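Local coordinates for major royal jelly protein 1 (Apis mellifera, PDB 5YYL) that is the most abundant protein of royal jelly, binds sterol and probably serves as a nutrient in the food of developing honeybee larvae, at residues 119-127 / 136-144; 310-318 / 327-335. One frame throughout, in Å; residues are numbered along the deposited sequence.

Interaction 1 of 2, residues 119-127 / 136-144. With NAG (2-acetamido-2-deoxy-beta-D-glucopyranose), chain E.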
ATOM      1  N   SER A 119      15.444 -13.782  47.257  1.00 89.64           N
ATOM      2  CA  SER A 119      15.087 -14.864  46.335  1.00 89.21           C
ATOM      3  C   SER A 119      15.566 -14.542  44.935  1.00 90.07           C
ATOM      4  O   SER A 119      16.199 -15.381  44.272  1.00 86.23           O
ATOM      5  N   GLY A 120      15.229 -13.328  44.489  1.00 88.82           N
ATOM      6  CA  GLY A 120      15.575 -12.834  43.159  1.00 82.57           C
ATOM      7  C   GLY A 120      15.868 -11.339  43.157  1.00 77.57           C
ATOM      8  O   GLY A 120      15.157 -10.556  43.776  1.00 84.11           O
ATOM      9  N   ILE A 121      16.942 -10.984  42.462  1.00 68.89           N
ATOM     10  CA  ILE A 121      17.416  -9.607  42.156  1.00 59.40           C
ATOM     11  C   ILE A 121      17.397  -8.559  43.286  1.00 51.56           C
ATOM     12  O   ILE A 121      16.381  -7.931  43.575  1.00 50.59           O
ATOM     13  CB  ILE A 121      16.841  -9.031  40.829  1.00 56.30           C
ATOM     14  CG1 ILE A 121      16.732 -10.145  39.763  1.00 53.56           C
ATOM     15  CG2 ILE A 121      17.718  -7.877  40.337  1.00 56.79           C
ATOM     16  CD1 ILE A 121      16.561  -9.690  38.337  1.00 52.63           C
ATOM     17  N   VAL A 122      18.569  -8.367  43.882  1.00 44.60           N
ATOM     18  CA  VAL A 122      18.803  -7.337  44.880  1.00 42.87           C
ATOM     19  C   VAL A 122      19.137  -6.044  44.177  1.00 40.74           C
ATOM     20  O   VAL A 122      18.469  -5.053  44.390  1.00 40.67           O
ATOM     21  CB  VAL A 122      19.953  -7.716  45.853  1.00 41.53           C
ATOM     22  CG1 VAL A 122      20.192  -6.626  46.897  1.00 39.93           C
ATOM     23  CG2 VAL A 122      19.667  -9.060  46.506  1.00 41.99           C
ATOM     24  N   SER A 123      20.201  -6.047  43.381  1.00 40.01           N
ATOM     25  CA  SER A 123      20.669  -4.838  42.683  1.00 39.03           C
ATOM     26  C   SER A 123      21.249  -5.167  41.299  1.00 39.89           C
ATOM     27  O   SER A 123      22.429  -5.526  41.184  1.00 40.78           O
ATOM     28  CB  SER A 123      21.704  -4.103  43.528  1.00 37.73           C
ATOM     29  OG  SER A 123      22.027  -2.868  42.922  1.00 39.09           O
ATOM     30  N   ALA A 124      20.399  -5.061  40.269  1.00 39.00           N
ATOM     31  CA  ALA A 124      20.802  -5.225  38.870  1.00 36.88           C
ATOM     32  C   ALA A 124      21.805  -4.130  38.503  1.00 36.85           C
ATOM     33  O   ALA A 124      21.445  -3.008  38.156  1.00 37.34           O
ATOM     34  CB  ALA A 124      19.589  -5.174  37.950  1.00 36.14           C
ATOM     35  N   SER A 125      23.078  -4.467  38.631  1.00 35.43           N
ATOM     36  CA  SER A 125      24.161  -3.530  38.423  1.00 34.29           C
ATOM     37  C   SER A 125      24.325  -3.224  36.929  1.00 33.73           C
ATOM     38  O   SER A 125      24.465  -2.064  36.554  1.00 33.28           O
ATOM     39  CB  SER A 125      25.448  -4.122  38.999  1.00 35.45           C
ATOM     40  OG  SER A 125      26.496  -3.181  38.973  1.00 39.21           O
ATOM     41  N   LYS A 126      24.272  -4.267  36.094  1.00 32.32           N
ATOM     42  CA  LYS A 126      24.526  -4.157  34.658  1.00 32.65           C
ATOM     43  C   LYS A 126      23.706  -5.168  33.861  1.00 29.98           C
ATOM     44  O   LYS A 126      23.332  -6.208  34.384  1.00 29.30           O
ATOM     45  CB  LYS A 126      26.014  -4.380  34.387  1.00 36.27           C
ATOM     46  CG  LYS A 126      26.751  -3.203  33.767  1.00 40.54           C
ATOM     47  CD  LYS A 126      26.919  -2.042  34.735  1.00 43.20           C
ATOM     48  CE  LYS A 126      27.281  -0.750  33.989  1.00 47.41           C
ATOM     49  NZ  LYS A 126      27.061   0.445  34.854  1.00 49.23           N
ATOM     50  N   LEU A 127      23.461  -4.856  32.593  1.00 28.22           N
ATOM     51  CA  LEU A 127      22.682  -5.692  31.685  1.00 27.00           C
ATOM     52  C   LEU A 127      23.438  -5.940  30.387  1.00 26.50           C
ATOM     53  O   LEU A 127      24.368  -5.227  30.040  1.00 25.00           O
ATOM     54  CB  LEU A 127      21.344  -5.044  31.358  1.00 26.98           C
ATOM     55  CG  LEU A 127      20.444  -4.638  32.525  1.00 28.18           C
ATOM     56  CD1 LEU A 127      19.233  -3.859  32.000  1.00 27.81           C
ATOM     57  CD2 LEU A 127      19.992  -5.842  33.353  1.00 28.28           C
ATOM     58  N   TRP A 136      20.949 -10.935  29.965  1.00 29.90           N
ATOM     59  CA  TRP A 136      21.853 -11.276  31.067  1.00 28.71           C
ATOM     60  C   TRP A 136      21.822 -10.165  32.083  1.00 28.96           C
ATOM     61  O   TRP A 136      21.874  -9.000  31.701  1.00 30.05           O
ATOM     62  CB  TRP A 136      23.278 -11.465  30.561  1.00 27.74           C
ATOM     63  CG  TRP A 136      23.390 -12.559  29.577  1.00 28.47           C
ATOM     64  CD1 TRP A 136      23.084 -12.497  28.253  1.00 29.19           C
ATOM     65  CD2 TRP A 136      23.837 -13.894  29.826  1.00 29.82           C
ATOM     66  NE1 TRP A 136      23.319 -13.710  27.650  1.00 29.85           N
ATOM     67  CE2 TRP A 136      23.781 -14.589  28.593  1.00 30.57           C
ATOM     68  CE3 TRP A 136      24.297 -14.571  30.965  1.00 30.27           C
ATOM     69  CZ2 TRP A 136      24.166 -15.932  28.466  1.00 31.43           C
ATOM     70  CZ3 TRP A 136      24.678 -15.903  30.845  1.00 31.22           C
ATOM     71  CH2 TRP A 136      24.599 -16.573  29.605  1.00 31.92           C
ATOM     72  N   VAL A 137      21.724 -10.520  33.365  1.00 29.05           N
ATOM     73  CA  VAL A 137      21.687  -9.531  34.460  1.00 28.92           C
ATOM     74  C   VAL A 137      22.748  -9.823  35.511  1.00 29.07           C
ATOM     75  O   VAL A 137      22.824 -10.927  36.022  1.00 28.77           O
ATOM     76  CB  VAL A 137      20.325  -9.504  35.170  1.00 27.83           C
ATOM     77  CG1 VAL A 137      20.286  -8.397  36.222  1.00 28.12           C
ATOM     78  CG2 VAL A 137      19.205  -9.328  34.153  1.00 28.31           C
ATOM     79  N   LEU A 138      23.551  -8.813  35.835  1.00 30.56           N
ATOM     80  CA  LEU A 138      24.551  -8.891  36.904  1.00 30.66           C
ATOM     81  C   LEU A 138      23.950  -8.296  38.167  1.00 30.16           C
ATOM     82  O   LEU A 138      23.947  -7.084  38.325  1.00 29.48           O
ATOM     83  CB  LEU A 138      25.860  -8.159  36.508  1.00 29.52           C
ATOM     84  CG  LEU A 138      26.991  -8.129  37.565  1.00 28.42           C
ATOM     85  CD1 LEU A 138      27.577  -9.509  37.810  1.00 27.49           C
ATOM     86  CD2 LEU A 138      28.107  -7.183  37.177  1.00 27.88           C
ATOM     87  N   ASP A 139      23.421  -9.157  39.036  1.00 32.51           N
ATOM     88  CA  ASP A 139      22.980  -8.768  40.380  1.00 34.74           C
ATOM     89  C   ASP A 139      24.197  -8.799  41.298  1.00 34.33           C
ATOM     90  O   ASP A 139      24.807  -9.854  41.472  1.00 34.00           O
ATOM     91  CB  ASP A 139      21.885  -9.721  40.894  1.00 38.06           C
ATOM     92  CG  ASP A 139      21.445  -9.426  42.347  1.00 39.55           C
ATOM     93  OD1 ASP A 139      20.841 -10.339  42.964  1.00 39.08           O
ATOM     94  OD2 ASP A 139      21.662  -8.293  42.858  1.00 37.90           O
ATOM     95  N   SER A 140      24.536  -7.648  41.871  1.00 34.42           N
ATOM     96  CA  SER A 140      25.705  -7.542  42.737  1.00 36.77           C
ATOM     97  C   SER A 140      25.444  -8.147  44.117  1.00 40.98           C
ATOM     98  O   SER A 140      26.331  -8.761  44.728  1.00 45.90           O
ATOM     99  CB  SER A 140      26.139  -6.087  42.872  1.00 36.00           C
ATOM    100  OG  SER A 140      25.123  -5.287  43.425  1.00 35.50           O
ATOM    101  N   GLY A 141      24.212  -7.980  44.597  1.00 43.17           N
ATOM    102  CA  GLY A 141      23.840  -8.350  45.960  1.00 41.74           C
ATOM    103  C   GLY A 141      24.052  -7.219  46.952  1.00 41.90           C
ATOM    104  O   GLY A 141      23.779  -7.392  48.136  1.00 43.69           O
ATOM    105  N   LEU A 142      24.495  -6.057  46.478  1.00 39.85           N
ATOM    106  CA  LEU A 142      24.813  -4.959  47.367  1.00 40.66           C
ATOM    107  C   LEU A 142      23.563  -4.155  47.704  1.00 42.43           C
ATOM    108  O   LEU A 142      22.626  -4.076  46.905  1.00 44.86           O
ATOM    109  CB  LEU A 142      25.887  -4.042  46.768  1.00 41.31           C
ATOM    110  CG  LEU A 142      27.335  -4.505  46.938  1.00 43.49           C
ATOM    111  CD1 LEU A 142      27.524  -6.011  46.771  1.00 45.29           C
ATOM    112  CD2 LEU A 142      28.199  -3.745  45.949  1.00 44.81           C
ATOM    113  N   VAL A 143      23.566  -3.581  48.909  1.00 42.85           N
ATOM    114  CA  VAL A 143      22.588  -2.591  49.325  1.00 42.19           C
ATOM    115  C   VAL A 143      23.360  -1.317  49.641  1.00 44.41           C
ATOM    116  O   VAL A 143      24.460  -1.387  50.188  1.00 45.54           O
ATOM    117  CB  VAL A 143      21.778  -3.078  50.539  1.00 41.33           C
ATOM    118  CG1 VAL A 143      20.763  -2.026  50.954  1.00 42.80           C
ATOM    119  CG2 VAL A 143      21.091  -4.402  50.228  1.00 40.69           C
ATOM    120  N   ASN A 144      22.800  -0.164  49.265  1.00 47.63           N
ATOM    121  CA  ASN A 144      23.511   1.126  49.345  1.00 49.89           C
ATOM    122  C   ASN A 144      24.867   1.110  48.614  1.00 46.85           C
ATOM    123  O   ASN A 144      25.771   1.871  48.952  1.00 44.13           O
ATOM    124  CB  ASN A 144      23.726   1.569  50.805  1.00 56.09           C
ATOM    125  CG  ASN A 144      22.451   1.553  51.641  1.00 61.94           C
ATOM    126  OD1 ASN A 144      21.427   1.018  51.229  1.00 64.96           O
ATOM    127  ND2 ASN A 144      22.536   2.115  52.835  1.00 70.31           N
TER
HETATM  128  C1  NAG E   1      21.478   2.220  53.814  1.00 80.39           C
HETATM  129  C2  NAG E   1      21.592   1.226  54.983  1.00 84.23           C
HETATM  130  C3  NAG E   1      20.522   1.532  56.042  1.00 87.08           C
HETATM  131  C4  NAG E   1      20.528   2.986  56.516  1.00 87.31           C
HETATM  132  C5  NAG E   1      20.517   3.893  55.271  1.00 86.91           C
HETATM  133  C6  NAG E   1      20.689   5.388  55.528  1.00 86.08           C
HETATM  134  C7  NAG E   1      22.207  -1.177  55.060  1.00 82.43           C
HETATM  135  C8  NAG E   1      21.889  -2.561  54.568  1.00 81.91           C
HETATM  136  N2  NAG E   1      21.437  -0.177  54.592  1.00 82.50           N
HETATM  137  O3  NAG E   1      20.688   0.681  57.181  1.00 89.85           O
HETATM  138  O4  NAG E   1      19.359   3.134  57.354  1.00 86.62           O
HETATM  139  O5  NAG E   1      21.578   3.529  54.380  1.00 84.77           O
HETATM  140  O6  NAG E   1      21.860   5.628  56.311  1.00 88.45           O
HETATM  141  O7  NAG E   1      23.130  -1.009  55.839  1.00 80.41           O

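Interaction 2 of 2, residues 310-318 / 327-335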
ATOM      1  N   VAL A 310      31.792   1.439  25.053  1.00 18.01           N
ATOM      2  CA  VAL A 310      31.091   0.564  24.130  1.00 18.40           C
ATOM      3  C   VAL A 310      31.821   0.526  22.789  1.00 18.14           C
ATOM      4  O   VAL A 310      32.445   1.500  22.403  1.00 19.38           O
ATOM      5  CB  VAL A 310      29.608   1.016  23.973  1.00 18.67           C
ATOM      6  CG1 VAL A 310      29.495   2.391  23.318  1.00 19.23           C
ATOM      7  CG2 VAL A 310      28.778  -0.011  23.212  1.00 18.10           C
ATOM      8  N   VAL A 311      31.746  -0.606  22.096  1.00 18.39           N
ATOM      9  CA  VAL A 311      32.330  -0.774  20.772  1.00 18.60           C
ATOM     10  C   VAL A 311      31.258  -1.138  19.760  1.00 19.77           C
ATOM     11  O   VAL A 311      30.433  -2.001  20.005  1.00 20.27           O
ATOM     12  CB  VAL A 311      33.395  -1.883  20.736  1.00 18.85           C
ATOM     13  CG1 VAL A 311      34.220  -1.758  19.463  1.00 19.23           C
ATOM     14  CG2 VAL A 311      34.319  -1.827  21.967  1.00 19.13           C
ATOM     15  N   SER A 312      31.286  -0.482  18.605  1.00 22.17           N
ATOM     16  CA  SER A 312      30.379  -0.791  17.496  1.00 22.49           C
ATOM     17  C   SER A 312      30.802  -2.102  16.855  1.00 24.70           C
ATOM     18  O   SER A 312      31.966  -2.494  16.962  1.00 24.72           O
ATOM     19  CB  SER A 312      30.427   0.329  16.460  1.00 22.35           C
ATOM     20  OG  SER A 312      31.763   0.563  16.028  1.00 23.43           O
ATOM     21  N   LYS A 313      29.873  -2.777  16.178  1.00 28.00           N
ATOM     22  CA  LYS A 313      30.230  -3.927  15.324  1.00 30.69           C
ATOM     23  C   LYS A 313      31.315  -3.510  14.320  1.00 30.92           C
ATOM     24  O   LYS A 313      32.247  -4.271  14.066  1.00 34.14           O
ATOM     25  CB  LYS A 313      29.006  -4.474  14.555  1.00 32.39           C
ATOM     26  CG  LYS A 313      27.892  -5.101  15.398  1.00 33.31           C
ATOM     27  N   SER A 314      31.208  -2.282  13.806  1.00 31.27           N
ATOM     28  CA  SER A 314      32.194  -1.726  12.853  1.00 32.09           C
ATOM     29  C   SER A 314      33.599  -1.356  13.415  1.00 31.86           C
ATOM     30  O   SER A 314      34.473  -0.914  12.655  1.00 33.21           O
ATOM     31  CB  SER A 314      31.581  -0.504  12.155  1.00 31.28           C
ATOM     32  OG  SER A 314      31.185   0.474  13.099  1.00 30.93           O
ATOM     33  N   GLY A 315      33.819  -1.524  14.720  1.00 29.82           N
ATOM     34  CA  GLY A 315      35.158  -1.388  15.310  1.00 28.46           C
ATOM     35  C   GLY A 315      35.498  -0.013  15.873  1.00 26.95           C
ATOM     36  O   GLY A 315      36.669   0.283  16.058  1.00 25.19           O
ATOM     37  N   VAL A 316      34.489   0.819  16.159  1.00 26.04           N
ATOM     38  CA  VAL A 316      34.694   2.122  16.799  1.00 26.02           C
ATOM     39  C   VAL A 316      34.416   2.008  18.301  1.00 27.36           C
ATOM     40  O   VAL A 316      33.310   1.611  18.700  1.00 26.77           O
ATOM     41  CB  VAL A 316      33.745   3.177  16.221  1.00 26.14           C
ATOM     42  CG1 VAL A 316      34.065   4.553  16.792  1.00 26.29           C
ATOM     43  CG2 VAL A 316      33.833   3.185  14.693  1.00 27.10           C
ATOM     44  N   LEU A 317      35.414   2.344  19.125  1.00 27.92           N
ATOM     45  CA  LEU A 317      35.283   2.353  20.597  1.00 28.00           C
ATOM     46  C   LEU A 317      34.852   3.741  21.047  1.00 26.88           C
ATOM     47  O   LEU A 317      35.531   4.719  20.748  1.00 25.90           O
ATOM     48  CB  LEU A 317      36.609   2.031  21.285  1.00 29.41           C
ATOM     49  CG  LEU A 317      36.695   2.210  22.822  1.00 31.67           C
ATOM     50  CD1 LEU A 317      36.145   1.003  23.573  1.00 32.31           C
ATOM     51  CD2 LEU A 317      38.125   2.504  23.286  1.00 31.09           C
ATOM     52  N   PHE A 318      33.750   3.806  21.790  1.00 24.80           N
ATOM     53  CA  PHE A 318      33.288   5.033  22.413  1.00 23.09           C
ATOM     54  C   PHE A 318      33.521   4.943  23.904  1.00 23.08           C
ATOM     55  O   PHE A 318      33.469   3.853  24.482  1.00 21.96           O
ATOM     56  CB  PHE A 318      31.815   5.259  22.138  1.00 22.78           C
ATOM     57  CG  PHE A 318      31.525   5.622  20.722  1.00 22.97           C
ATOM     58  CD1 PHE A 318      31.467   6.952  20.339  1.00 23.07           C
ATOM     59  CD2 PHE A 318      31.312   4.632  19.770  1.00 23.13           C
ATOM     60  CE1 PHE A 318      31.212   7.298  19.026  1.00 23.66           C
ATOM     61  CE2 PHE A 318      31.056   4.968  18.455  1.00 23.83           C
ATOM     62  CZ  PHE A 318      31.010   6.305  18.081  1.00 24.08           C
ATOM     63  N   LEU A 327      32.090  12.753  25.340  1.00 24.16           N
ATOM     64  CA  LEU A 327      32.135  11.421  24.777  1.00 23.60           C
ATOM     65  C   LEU A 327      33.280  11.421  23.790  1.00 21.87           C
ATOM     66  O   LEU A 327      33.379  12.312  22.962  1.00 21.18           O
ATOM     67  CB  LEU A 327      30.808  11.112  24.082  1.00 24.24           C
ATOM     68  CG  LEU A 327      30.673   9.795  23.299  1.00 24.31           C
ATOM     69  CD1 LEU A 327      31.066   8.599  24.152  1.00 24.45           C
ATOM     70  CD2 LEU A 327      29.266   9.676  22.739  1.00 24.83           C
ATOM     71  N   GLY A 328      34.146  10.433  23.896  1.00 21.85           N
ATOM     72  CA  GLY A 328      35.292  10.290  23.008  1.00 23.86           C
ATOM     73  C   GLY A 328      35.178   9.024  22.204  1.00 24.91           C
ATOM     74  O   GLY A 328      34.416   8.123  22.563  1.00 24.46           O
ATOM     75  N   CYS A 329      35.932   8.956  21.116  1.00 25.95           N
ATOM     76  CA  CYS A 329      35.977   7.741  20.317  1.00 28.21           C
ATOM     77  C   CYS A 329      37.382   7.403  19.865  1.00 27.34           C
ATOM     78  O   CYS A 329      38.285   8.218  19.964  1.00 28.24           O
ATOM     79  CB  CYS A 329      35.041   7.841  19.101  1.00 29.80           C
ATOM     80  SG  CYS A 329      35.389   9.242  18.023  1.00 33.69           S
ATOM     81  N   TRP A 330      37.526   6.184  19.361  1.00 27.01           N
ATOM     82  CA  TRP A 330      38.774   5.685  18.812  1.00 26.60           C
ATOM     83  C   TRP A 330      38.475   4.469  17.946  1.00 26.88           C
ATOM     84  O   TRP A 330      37.828   3.544  18.414  1.00 25.90           O
ATOM     85  CB  TRP A 330      39.736   5.307  19.925  1.00 25.50           C
ATOM     86  CG  TRP A 330      40.910   4.549  19.440  1.00 25.18           C
ATOM     87  CD1 TRP A 330      41.966   5.046  18.768  1.00 25.43           C
ATOM     88  CD2 TRP A 330      41.157   3.144  19.593  1.00 24.63           C
ATOM     89  NE1 TRP A 330      42.873   4.045  18.482  1.00 25.42           N
ATOM     90  CE2 TRP A 330      42.395   2.867  18.975  1.00 24.39           C
ATOM     91  CE3 TRP A 330      40.449   2.093  20.182  1.00 24.73           C
ATOM     92  CZ2 TRP A 330      42.934   1.584  18.919  1.00 24.42           C
ATOM     93  CZ3 TRP A 330      40.997   0.808  20.132  1.00 24.13           C
ATOM     94  CH2 TRP A 330      42.226   0.572  19.510  1.00 24.52           C
ATOM     95  N   ASN A 331      38.954   4.474  16.702  1.00 28.60           N
ATOM     96  CA  ASN A 331      38.755   3.362  15.775  1.00 29.29           C
ATOM     97  C   ASN A 331      39.827   2.294  16.014  1.00 31.23           C
ATOM     98  O   ASN A 331      41.010   2.609  16.154  1.00 32.68           O
ATOM     99  CB  ASN A 331      38.811   3.842  14.329  1.00 29.43           C
ATOM    100  CG  ASN A 331      38.176   2.856  13.360  1.00 29.76           C
ATOM    101  OD1 ASN A 331      38.566   1.678  13.297  1.00 27.96           O
ATOM    102  ND2 ASN A 331      37.192   3.347  12.566  1.00 30.20           N
ATOM    103  N   GLU A 332      39.400   1.030  16.065  1.00 32.16           N
ATOM    104  CA  GLU A 332      40.313  -0.083  16.303  1.00 34.89           C
ATOM    105  C   GLU A 332      41.238  -0.349  15.124  1.00 38.67           C
ATOM    106  O   GLU A 332      42.324  -0.927  15.314  1.00 36.74           O
ATOM    107  CB  GLU A 332      39.548  -1.365  16.589  1.00 36.16           C
ATOM    108  CG  GLU A 332      38.845  -1.417  17.931  1.00 35.38           C
ATOM    109  CD  GLU A 332      38.210  -2.766  18.165  1.00 33.97           C
ATOM    110  OE1 GLU A 332      37.157  -3.047  17.529  1.00 35.06           O
ATOM    111  OE2 GLU A 332      38.779  -3.558  18.941  1.00 29.39           O
ATOM    112  N   HIS A 333      40.802   0.043  13.917  1.00 42.92           N
ATOM    113  CA  HIS A 333      41.645  -0.038  12.720  1.00 47.07           C
ATOM    114  C   HIS A 333      42.908   0.832  12.817  1.00 46.58           C
ATOM    115  O   HIS A 333      43.942   0.479  12.248  1.00 44.62           O
ATOM    116  CB  HIS A 333      40.856   0.340  11.460  1.00 50.44           C
ATOM    117  CG  HIS A 333      39.732  -0.599  11.148  1.00 58.32           C
ATOM    118  ND1 HIS A 333      38.403  -0.246  11.268  1.00 61.43           N
ATOM    119  CD2 HIS A 333      39.738  -1.889  10.738  1.00 60.63           C
ATOM    120  CE1 HIS A 333      37.639  -1.271  10.936  1.00 61.42           C
ATOM    121  NE2 HIS A 333      38.426  -2.277  10.598  1.00 63.88           N
ATOM    122  N   ARG A 334      42.816   1.951  13.534  1.00 45.24           N
ATOM    123  CA  ARG A 334      43.956   2.834  13.746  1.00 43.87           C
ATOM    124  C   ARG A 334      44.771   2.359  14.938  1.00 43.03           C
ATOM    125  O   ARG A 334      44.371   1.440  15.668  1.00 43.36           O
ATOM    126  CB  ARG A 334      43.523   4.283  13.985  1.00 44.06           C
ATOM    127  CG  ARG A 334      42.539   4.873  13.000  1.00 46.13           C
ATOM    128  CD  ARG A 334      43.138   5.665  11.860  1.00 50.07           C
ATOM    129  NE  ARG A 334      42.044   6.347  11.153  1.00 56.57           N
ATOM    130  CZ  ARG A 334      42.178   7.339  10.266  1.00 57.86           C
ATOM    131  NH1 ARG A 334      43.386   7.806   9.930  1.00 59.17           N
ATOM    132  NH2 ARG A 334      41.083   7.868   9.711  1.00 56.87           N
ATOM    133  N   THR A 335      45.933   2.984  15.110  1.00 41.70           N
ATOM    134  CA  THR A 335      46.843   2.659  16.191  1.00 42.69           C
ATOM    135  C   THR A 335      46.413   3.408  17.454  1.00 41.33           C
ATOM    136  O   THR A 335      45.983   4.560  17.385  1.00 41.85           O
ATOM    137  CB  THR A 335      48.307   3.032  15.839  1.00 43.83           C
ATOM    138  OG1 THR A 335      48.424   4.448  15.651  1.00 43.11           O
ATOM    139  CG2 THR A 335      48.767   2.309  14.572  1.00 44.66           C
TER

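Interaction 1 of 2, residues 119-127 / 136-144
With its CG set anti to the backbone N (chi1 176°), Asp-139 swings its carboxylate across to the backbone of Val-122 and Ser-123. The two oxygens divide the task: OD1 of Asp-139 accepts from Val-122 N at 3.1 Å, and OD2 of Asp-139 accepts from Ser-123 N at 2.7 Å. Both bonds are almost straight at the hydrogen, yet each donor stands well above the carboxylate plane. OD2 accepts a second, more bent hydrogen bond from Gly-141 N, which reaches it from the face opposite Ser-123 N and forms an Asx turn. Held from both faces, the buried carboxylate has little freedom to rotate, and OD1 also forms a salt bridge with Lys-153, which would probably favour its negative charge. An ST turn follows directly, Ser-140 OG accepting from Leu-142 N, while Ser-140 N returns to the carbonyl of Ser-123.

These turns lie at the open end of the antiparallel hairpin formed by strands 124-129 and 134-139, the first two strands of a four-stranded sheet, as expected for a blade of the beta-propeller to which the family is related. Within the hairpin, Ser-125 N donates to Leu-138 O at 2.8 Å and Leu-138 N to Lys-126 O at 3.0 Å. On the face that Ala-124, Leu-127 and Val-137 share with Asp-139, the contacts away from the carboxylate are apolar: Val-137 CG1 reaches Ala-124 CB at 3.7 Å, and its other branch, CG2, lies 3.7 Å from CD2 of Leu-127, whose side chain runs alongside pointing the same way. Beyond the turns, Val-122 CG1 meets Val-143 CG2 at 4.1 Å. Val-143 turns its other methyl, CG1, toward the acetyl methyl C8 of the N-acetylglucosamine (3.8 Å) that is linked covalently to ND2 of Asn-144.

Interaction 2 of 2, residues 310-318 / 327-335
The Phe-318 ring carries Cys-329 over one face, while Leu-327 CD1 sits at its edge, near the ring plane. CB of Cys-329 lies 4.2 Å from the centroid of the Phe-318 ring in a CH-pi contact, 28° off the normal; the sulfur stands farther off and oblique. That sulfur is tied to Cys-416 by a disulfide, and Val-407, Leu-410 and Ile-411 of helix 407-411 pack on the same phenyl group. On the other side of the sheet, the Trp-330 indole has Glu-332 N 4.2 Å above one face, offset toward the rim, and Thr-335 C in plane at its edge, where NE1 makes a weak hydrogen bond to Thr-335 O; CE3 of Trp-330 meets Leu-317 CD2 at 3.9 Å.

Two backbone hydrogen bonds pair Leu-317 with Trp-330, and a third runs from Glu-332 N to Gly-315 O at 2.8 Å. The side chain of Glu-332, extended beyond CG, brings its OE1 to 3.4 Å from Gly-315 CA; its carboxylate is hydrogen-bonded to Tyr-266, Ser-259 and Thr-262. Asn-331 OD1 accepts from His-333 N at 2.8 Å, in the carbonyl plane and on a lone pair. An Asx turn thus follows strand 326-331, beside the type I turn Ser-312 to Gly-315, in an antiparallel meander of the kind that builds a beta-propeller blade.

How the interactions relate
From the N terminus, the chain first closes interaction 1, where strand 124-129 turns back through a short connection into strand 134-139. Strands 153-158 and 163-169 complete that sheet, and two further four-stranded sheets follow before residue 306. Interaction 2 then pairs the second and third strands of the next sheet, 316-321 and 326-331, whereas interaction 1 pairs the first and second of its own. The two loops are in series and neither nest nor cross. Their centres lie 29 Å apart on opposite sides of the chain's centre, and the nearest atoms are about 10 Å apart. Each contact ties together neighbouring strands of its own sheet.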